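Local coordinates for penicillin-binding protein 2B (Streptococcus pneumoniae, PDB 2WAD) that binds penicillin and probably cross-links peptides of adjacent glycan strands in cell-wall peptidoglycan as a transpeptidase of the elongation machinery, at residues Ala315-Tyr327 / Val661-Tyr673. Residues are numbered along the deposited sequence; the frame is centred on the assembly and turned at random.
Sequences AFQDSVDALLKSY and VGPAIARDIINLY. Unlike the reference sequence in segment 661-673: Ala664 (reference Ser).
Residues 315-327 and 661-673 are helical and run antiparallel, their axes 155° apart in direction and 10.5 Å apart at closest approach, with Val320 nearest Ile669. They are the N- and C-terminal helices of the transpeptidase domain, packed side by side on one face of its central antiparallel sheet, as in the penicillin-binding protein and serine beta-lactamase fold. Leu324 and Ile669 both touch Ala345 of strand 342-348, on the sheet side of the pair.

Knobs-into-holes packing fills the middle. With CG anti to the backbone N (chi1 -173°), Leu323 extends toward the other helix and places CD2 among Ile665, Asp668, Ile669 and Leu672, 3.5 Å from Ile669 CG1. Ile669 answers by fitting among Phe316, Val320, Leu323 and Leu324, while Leu324 CD1 crosses to Ile665 CG2 at 3.8 Å.

At one end Tyr673 directs its edge at a face of Phe316 in a T-shaped pair, centroids 5.4 Å apart and planes at 69°; Val320 CG2 lies over the opposite face. Phe316 CE1 also abuts the backbone of 661-673, 3.6 Å from Tyr673 N.

At the other end the Tyr327 ring is itself a knob, set among Val661, Ala664, Ile665 and Asp668, with Ile665 CG1 over its centre in a CH-pi contact. The Tyr327 hydroxyl OH donates to Asp668 OD1 at 2.7 Å, meeting it from above the carboxylate plane. Arg667 grips the other oxygen, OD2, side-on through NE and NH2, which should favour a charged carboxylate and limit its rotation. A water donates to Tyr327 OH and accepts from Arg667 NH2, 2.8 Å from that nitrogen.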
loop_
_atom_site.group_PDB
_atom_site.type_symbol
_atom_site.label_atom_id
_atom_site.label_comp_id
_atom_site.label_asym_id
_atom_site.label_seq_id
_atom_site.Cartn_x
_atom_site.Cartn_y
_atom_site.Cartn_z
ATOM N N ALA A 315 -8.718 -16.917 3.499
ATOM C CA ALA A 315 -9.899 -17.398 4.203
ATOM C C ALA A 315 -10.174 -16.494 5.400
ATOM O O ALA A 315 -11.311 -16.057 5.604
ATOM C CB ALA A 315 -9.737 -18.876 4.640
ATOM N N PHE A 316 -9.134 -16.205 6.183
ATOM C CA PHE A 316 -9.270 -15.238 7.272
ATOM C C PHE A 316 -9.757 -13.875 6.760
ATOM O O PHE A 316 -10.746 -13.308 7.243
ATOM C CB PHE A 316 -8.003 -15.119 8.135
ATOM C CG PHE A 316 -8.209 -14.288 9.355
ATOM C CD1 PHE A 316 -9.131 -14.671 10.318
ATOM C CD2 PHE A 316 -7.539 -13.089 9.517
ATOM C CE1 PHE A 316 -9.367 -13.878 11.436
ATOM C CE2 PHE A 316 -7.757 -12.290 10.629
ATOM C CZ PHE A 316 -8.670 -12.679 11.586
ATOM N N GLN A 317 -9.085 -13.369 5.738
ATOM C CA GLN A 317 -9.458 -12.078 5.176
ATOM C C GLN A 317 -10.906 -12.068 4.683
ATOM O O GLN A 317 -11.601 -11.071 4.859
ATOM C CB GLN A 317 -8.464 -11.636 4.090
ATOM C CG GLN A 317 -8.880 -10.369 3.323
ATOM C CD GLN A 317 -8.331 -9.074 3.912
ATOM O OE1 GLN A 317 -7.606 -9.089 4.906
ATOM N NE2 GLN A 317 -8.627 -7.951 3.267
ATOM N N ASP A 318 -11.362 -13.171 4.083
ATOM C CA ASP A 318 -12.724 -13.298 3.579
ATOM C C ASP A 318 -13.715 -13.222 4.733
ATOM O O ASP A 318 -14.782 -12.609 4.622
ATOM C CB ASP A 318 -12.940 -14.638 2.854
ATOM C CG ASP A 318 -12.262 -14.701 1.495
ATOM O OD1 ASP A 318 -11.810 -13.663 0.969
ATOM O OD2 ASP A 318 -12.207 -15.807 0.933
ATOM N N SER A 319 -13.376 -13.877 5.832
ATOM C CA SER A 319 -14.323 -13.956 6.933
ATOM C C SER A 319 -14.393 -12.628 7.704
ATOM O O SER A 319 -15.464 -12.193 8.122
ATOM C CB SER A 319 -14.104 -15.224 7.777
ATOM O OG SER A 319 -12.994 -15.097 8.627
ATOM N N VAL A 320 -13.281 -11.912 7.804
ATOM C CA VAL A 320 -13.364 -10.521 8.283
ATOM C C VAL A 320 -14.213 -9.590 7.382
ATOM O O VAL A 320 -15.062 -8.852 7.870
ATOM C CB VAL A 320 -11.967 -9.939 8.583
ATOM C CG1 VAL A 320 -12.068 -8.506 9.091
ATOM C CG2 VAL A 320 -11.286 -10.819 9.602
ATOM N N ASP A 321 -13.989 -9.618 6.069
ATOM C CA ASP A 321 -14.826 -8.877 5.116
ATOM C C ASP A 321 -16.328 -9.151 5.336
ATOM O O ASP A 321 -17.146 -8.235 5.343
ATOM C CB ASP A 321 -14.434 -9.269 3.676
ATOM C CG ASP A 321 -13.046 -8.761 3.254
ATOM O OD1 ASP A 321 -12.581 -9.169 2.179
ATOM O OD2 ASP A 321 -12.392 -7.935 3.935
ATOM N N ALA A 322 -16.704 -10.413 5.533
ATOM C CA ALA A 322 -18.110 -10.798 5.732
ATOM C C ALA A 322 -18.660 -10.229 7.024
ATOM O O ALA A 322 -19.773 -9.690 7.047
ATOM C CB ALA A 322 -18.292 -12.343 5.689
ATOM N N LEU A 323 -17.877 -10.334 8.094
ATOM C CA LEU A 323 -18.267 -9.777 9.389
ATOM C C LEU A 323 -18.557 -8.278 9.255
ATOM O O LEU A 323 -19.639 -7.793 9.645
ATOM C CB LEU A 323 -17.154 -10.036 10.416
ATOM C CG LEU A 323 -17.422 -9.688 11.882
ATOM C CD1 LEU A 323 -18.463 -10.688 12.426
ATOM C CD2 LEU A 323 -16.130 -9.767 12.670
ATOM N N LEU A 324 -17.602 -7.539 8.682
ATOM C CA LEU A 324 -17.770 -6.083 8.588
ATOM C C LEU A 324 -19.010 -5.770 7.759
ATOM O O LEU A 324 -19.773 -4.860 8.054
ATOM C CB LEU A 324 -16.545 -5.385 7.983
ATOM C CG LEU A 324 -15.458 -4.810 8.886
ATOM C CD1 LEU A 324 -15.108 -5.687 10.078
ATOM C CD2 LEU A 324 -14.220 -4.478 8.023
ATOM N N LYS A 325 -19.202 -6.537 6.700
ATOM C CA LYS A 325 -20.356 -6.311 5.860
ATOM C C LYS A 325 -21.655 -6.674 6.604
ATOM O O LYS A 325 -22.655 -5.956 6.536
ATOM C CB LYS A 325 -20.187 -7.075 4.540
ATOM C CG LYS A 325 -20.847 -6.340 3.379
ATOM C CD LYS A 325 -20.805 -7.114 2.077
ATOM C CE LYS A 325 -21.545 -6.303 1.016
ATOM N NZ LYS A 325 -21.530 -6.960 -0.328
ATOM N N SER A 326 -21.624 -7.759 7.362
ATOM C CA SER A 326 -22.771 -8.114 8.189
ATOM C C SER A 326 -23.157 -7.037 9.225
ATOM O O SER A 326 -24.292 -6.543 9.251
ATOM C CB SER A 326 -22.536 -9.484 8.836
ATOM O OG SER A 326 -23.577 -9.739 9.760
ATOM N N TYR A 327 -22.203 -6.646 10.067
ATOM C CA TYR A 327 -22.421 -5.534 10.977
ATOM C C TYR A 327 -22.808 -4.207 10.323
ATOM O O TYR A 327 -23.739 -3.521 10.764
ATOM C CB TYR A 327 -21.207 -5.323 11.898
ATOM C CG TYR A 327 -21.148 -6.216 13.112
ATOM C CD1 TYR A 327 -21.781 -5.855 14.303
ATOM C CD2 TYR A 327 -20.448 -7.423 13.078
ATOM C CE1 TYR A 327 -21.701 -6.670 15.416
ATOM C CE2 TYR A 327 -20.361 -8.234 14.184
ATOM C CZ TYR A 327 -20.987 -7.857 15.351
ATOM O OH TYR A 327 -20.881 -8.679 16.455
ATOM N N VAL A 661 -21.403 -1.399 18.707
ATOM C CA VAL A 661 -20.921 -2.599 18.017
ATOM C C VAL A 661 -19.402 -2.676 17.882
ATOM O O VAL A 661 -18.874 -3.717 17.511
ATOM C CB VAL A 661 -21.593 -2.776 16.641
ATOM C CG1 VAL A 661 -23.137 -2.793 16.791
ATOM C CG2 VAL A 661 -21.187 -1.661 15.675
ATOM N N GLY A 662 -18.691 -1.606 18.226
ATOM C CA GLY A 662 -17.236 -1.590 18.048
ATOM C C GLY A 662 -16.535 -2.739 18.750
ATOM O O GLY A 662 -15.863 -3.531 18.116
ATOM N N PRO A 663 -16.677 -2.830 20.071
ATOM C CA PRO A 663 -16.106 -3.924 20.855
ATOM C C PRO A 663 -16.570 -5.298 20.372
ATOM O O PRO A 663 -15.798 -6.257 20.413
ATOM C CB PRO A 663 -16.660 -3.670 22.265
ATOM C CG PRO A 663 -16.940 -2.164 22.293
ATOM C CD PRO A 663 -17.311 -1.785 20.909
ATOM N N ALA A 664 -17.807 -5.398 19.883
ATOM C CA ALA A 664 -18.354 -6.701 19.476
ATOM C C ALA A 664 -17.707 -7.139 18.165
ATOM O O ALA A 664 -17.399 -8.317 17.958
ATOM C CB ALA A 664 -19.885 -6.636 19.337
ATOM N N ILE A 665 -17.484 -6.189 17.270
ATOM C CA ILE A 665 -16.734 -6.498 16.051
ATOM C C ILE A 665 -15.313 -6.952 16.384
ATOM O O ILE A 665 -14.882 -8.005 15.919
ATOM C CB ILE A 665 -16.717 -5.322 15.050
ATOM C CG1 ILE A 665 -18.146 -5.009 14.588
ATOM C CG2 ILE A 665 -15.843 -5.668 13.847
ATOM C CD1 ILE A 665 -18.300 -3.614 13.987
ATOM N N ALA A 666 -14.618 -6.187 17.227
ATOM C CA ALA A 666 -13.268 -6.534 17.688
ATOM C C ALA A 666 -13.213 -7.951 18.284
ATOM O O ALA A 666 -12.333 -8.757 17.984
ATOM C CB ALA A 666 -12.769 -5.480 18.727
ATOM N N ARG A 667 -14.152 -8.250 19.166
ATOM C CA ARG A 667 -14.244 -9.569 19.792
ATOM C C ARG A 667 -14.451 -10.651 18.752
ATOM O O ARG A 667 -13.830 -11.714 18.801
ATOM C CB ARG A 667 -15.467 -9.528 20.716
ATOM C CG ARG A 667 -15.828 -10.877 21.353
ATOM C CD ARG A 667 -17.232 -10.770 21.926
ATOM N NE ARG A 667 -18.211 -10.761 20.836
ATOM C CZ ARG A 667 -19.393 -10.167 20.909
ATOM N NH1 ARG A 667 -19.715 -9.510 22.016
ATOM N NH2 ARG A 667 -20.240 -10.223 19.881
ATOM N N ASP A 668 -15.370 -10.409 17.821
ATOM C CA ASP A 668 -15.717 -11.452 16.870
ATOM C C ASP A 668 -14.565 -11.681 15.894
ATOM O O ASP A 668 -14.434 -12.787 15.364
ATOM C CB ASP A 668 -16.962 -11.092 16.069
ATOM C CG ASP A 668 -18.247 -11.215 16.872
ATOM O OD1 ASP A 668 -19.290 -10.822 16.321
ATOM O OD2 ASP A 668 -18.234 -11.659 18.035
ATOM N N ILE A 669 -13.784 -10.640 15.605
ATOM C CA ILE A 669 -12.574 -10.841 14.808
ATOM C C ILE A 669 -11.561 -11.664 15.590
ATOM O O ILE A 669 -10.895 -12.532 15.025
ATOM C CB ILE A 669 -11.909 -9.528 14.326
ATOM C CG1 ILE A 669 -12.784 -8.830 13.280
ATOM C CG2 ILE A 669 -10.518 -9.806 13.726
ATOM C CD1 ILE A 669 -12.456 -7.342 13.066
ATOM N N ILE A 670 -11.434 -11.388 16.885
ATOM C CA ILE A 670 -10.522 -12.175 17.705
ATOM C C ILE A 670 -10.958 -13.643 17.766
ATOM O O ILE A 670 -10.121 -14.541 17.618
ATOM C CB ILE A 670 -10.278 -11.529 19.094
ATOM C CG1 ILE A 670 -9.473 -10.233 18.893
ATOM C CG2 ILE A 670 -9.492 -12.462 20.040
ATOM C CD1 ILE A 670 -9.140 -9.498 20.149
ATOM N N ASN A 671 -12.247 -13.897 17.982
ATOM C CA ASN A 671 -12.745 -15.275 18.047
ATOM C C ASN A 671 -12.527 -15.931 16.688
ATOM O O ASN A 671 -12.174 -17.100 16.614
ATOM C CB ASN A 671 -14.250 -15.327 18.336
ATOM C CG ASN A 671 -14.596 -15.082 19.785
ATOM O OD1 ASN A 671 -13.754 -15.211 20.664
ATOM N ND2 ASN A 671 -15.874 -14.794 20.048
ATOM N N LEU A 672 -12.756 -15.195 15.602
ATOM C CA LEU A 672 -12.573 -15.783 14.268
ATOM C C LEU A 672 -11.145 -16.263 14.113
ATOM O O LEU A 672 -10.890 -17.372 13.642
ATOM C CB LEU A 672 -12.930 -14.809 13.150
ATOM C CG LEU A 672 -14.413 -14.719 12.768
ATOM C CD1 LEU A 672 -14.738 -13.468 11.953
ATOM C CD2 LEU A 672 -14.924 -15.989 12.058
ATOM N N TYR A 673 -10.207 -15.427 14.545
ATOM C CA TYR A 673 -8.794 -15.780 14.476
ATOM C C TYR A 673 -8.409 -16.980 15.329
ATOM O O TYR A 673 -7.619 -17.825 14.890
ATOM C CB TYR A 673 -7.915 -14.600 14.888
ATOM C CG TYR A 673 -6.456 -14.868 14.606
ATOM C CD1 TYR A 673 -5.992 -14.976 13.299
ATOM C CD2 TYR A 673 -5.546 -15.035 15.641
ATOM C CE1 TYR A 673 -4.646 -15.243 13.029
ATOM C CE2 TYR A 673 -4.207 -15.264 15.384
ATOM C CZ TYR A 673 -3.762 -15.368 14.076
ATOM O OH TYR A 673 -2.441 -15.624 13.818
HETATM O O HOH W 1 -22.594 -8.860 19.108
#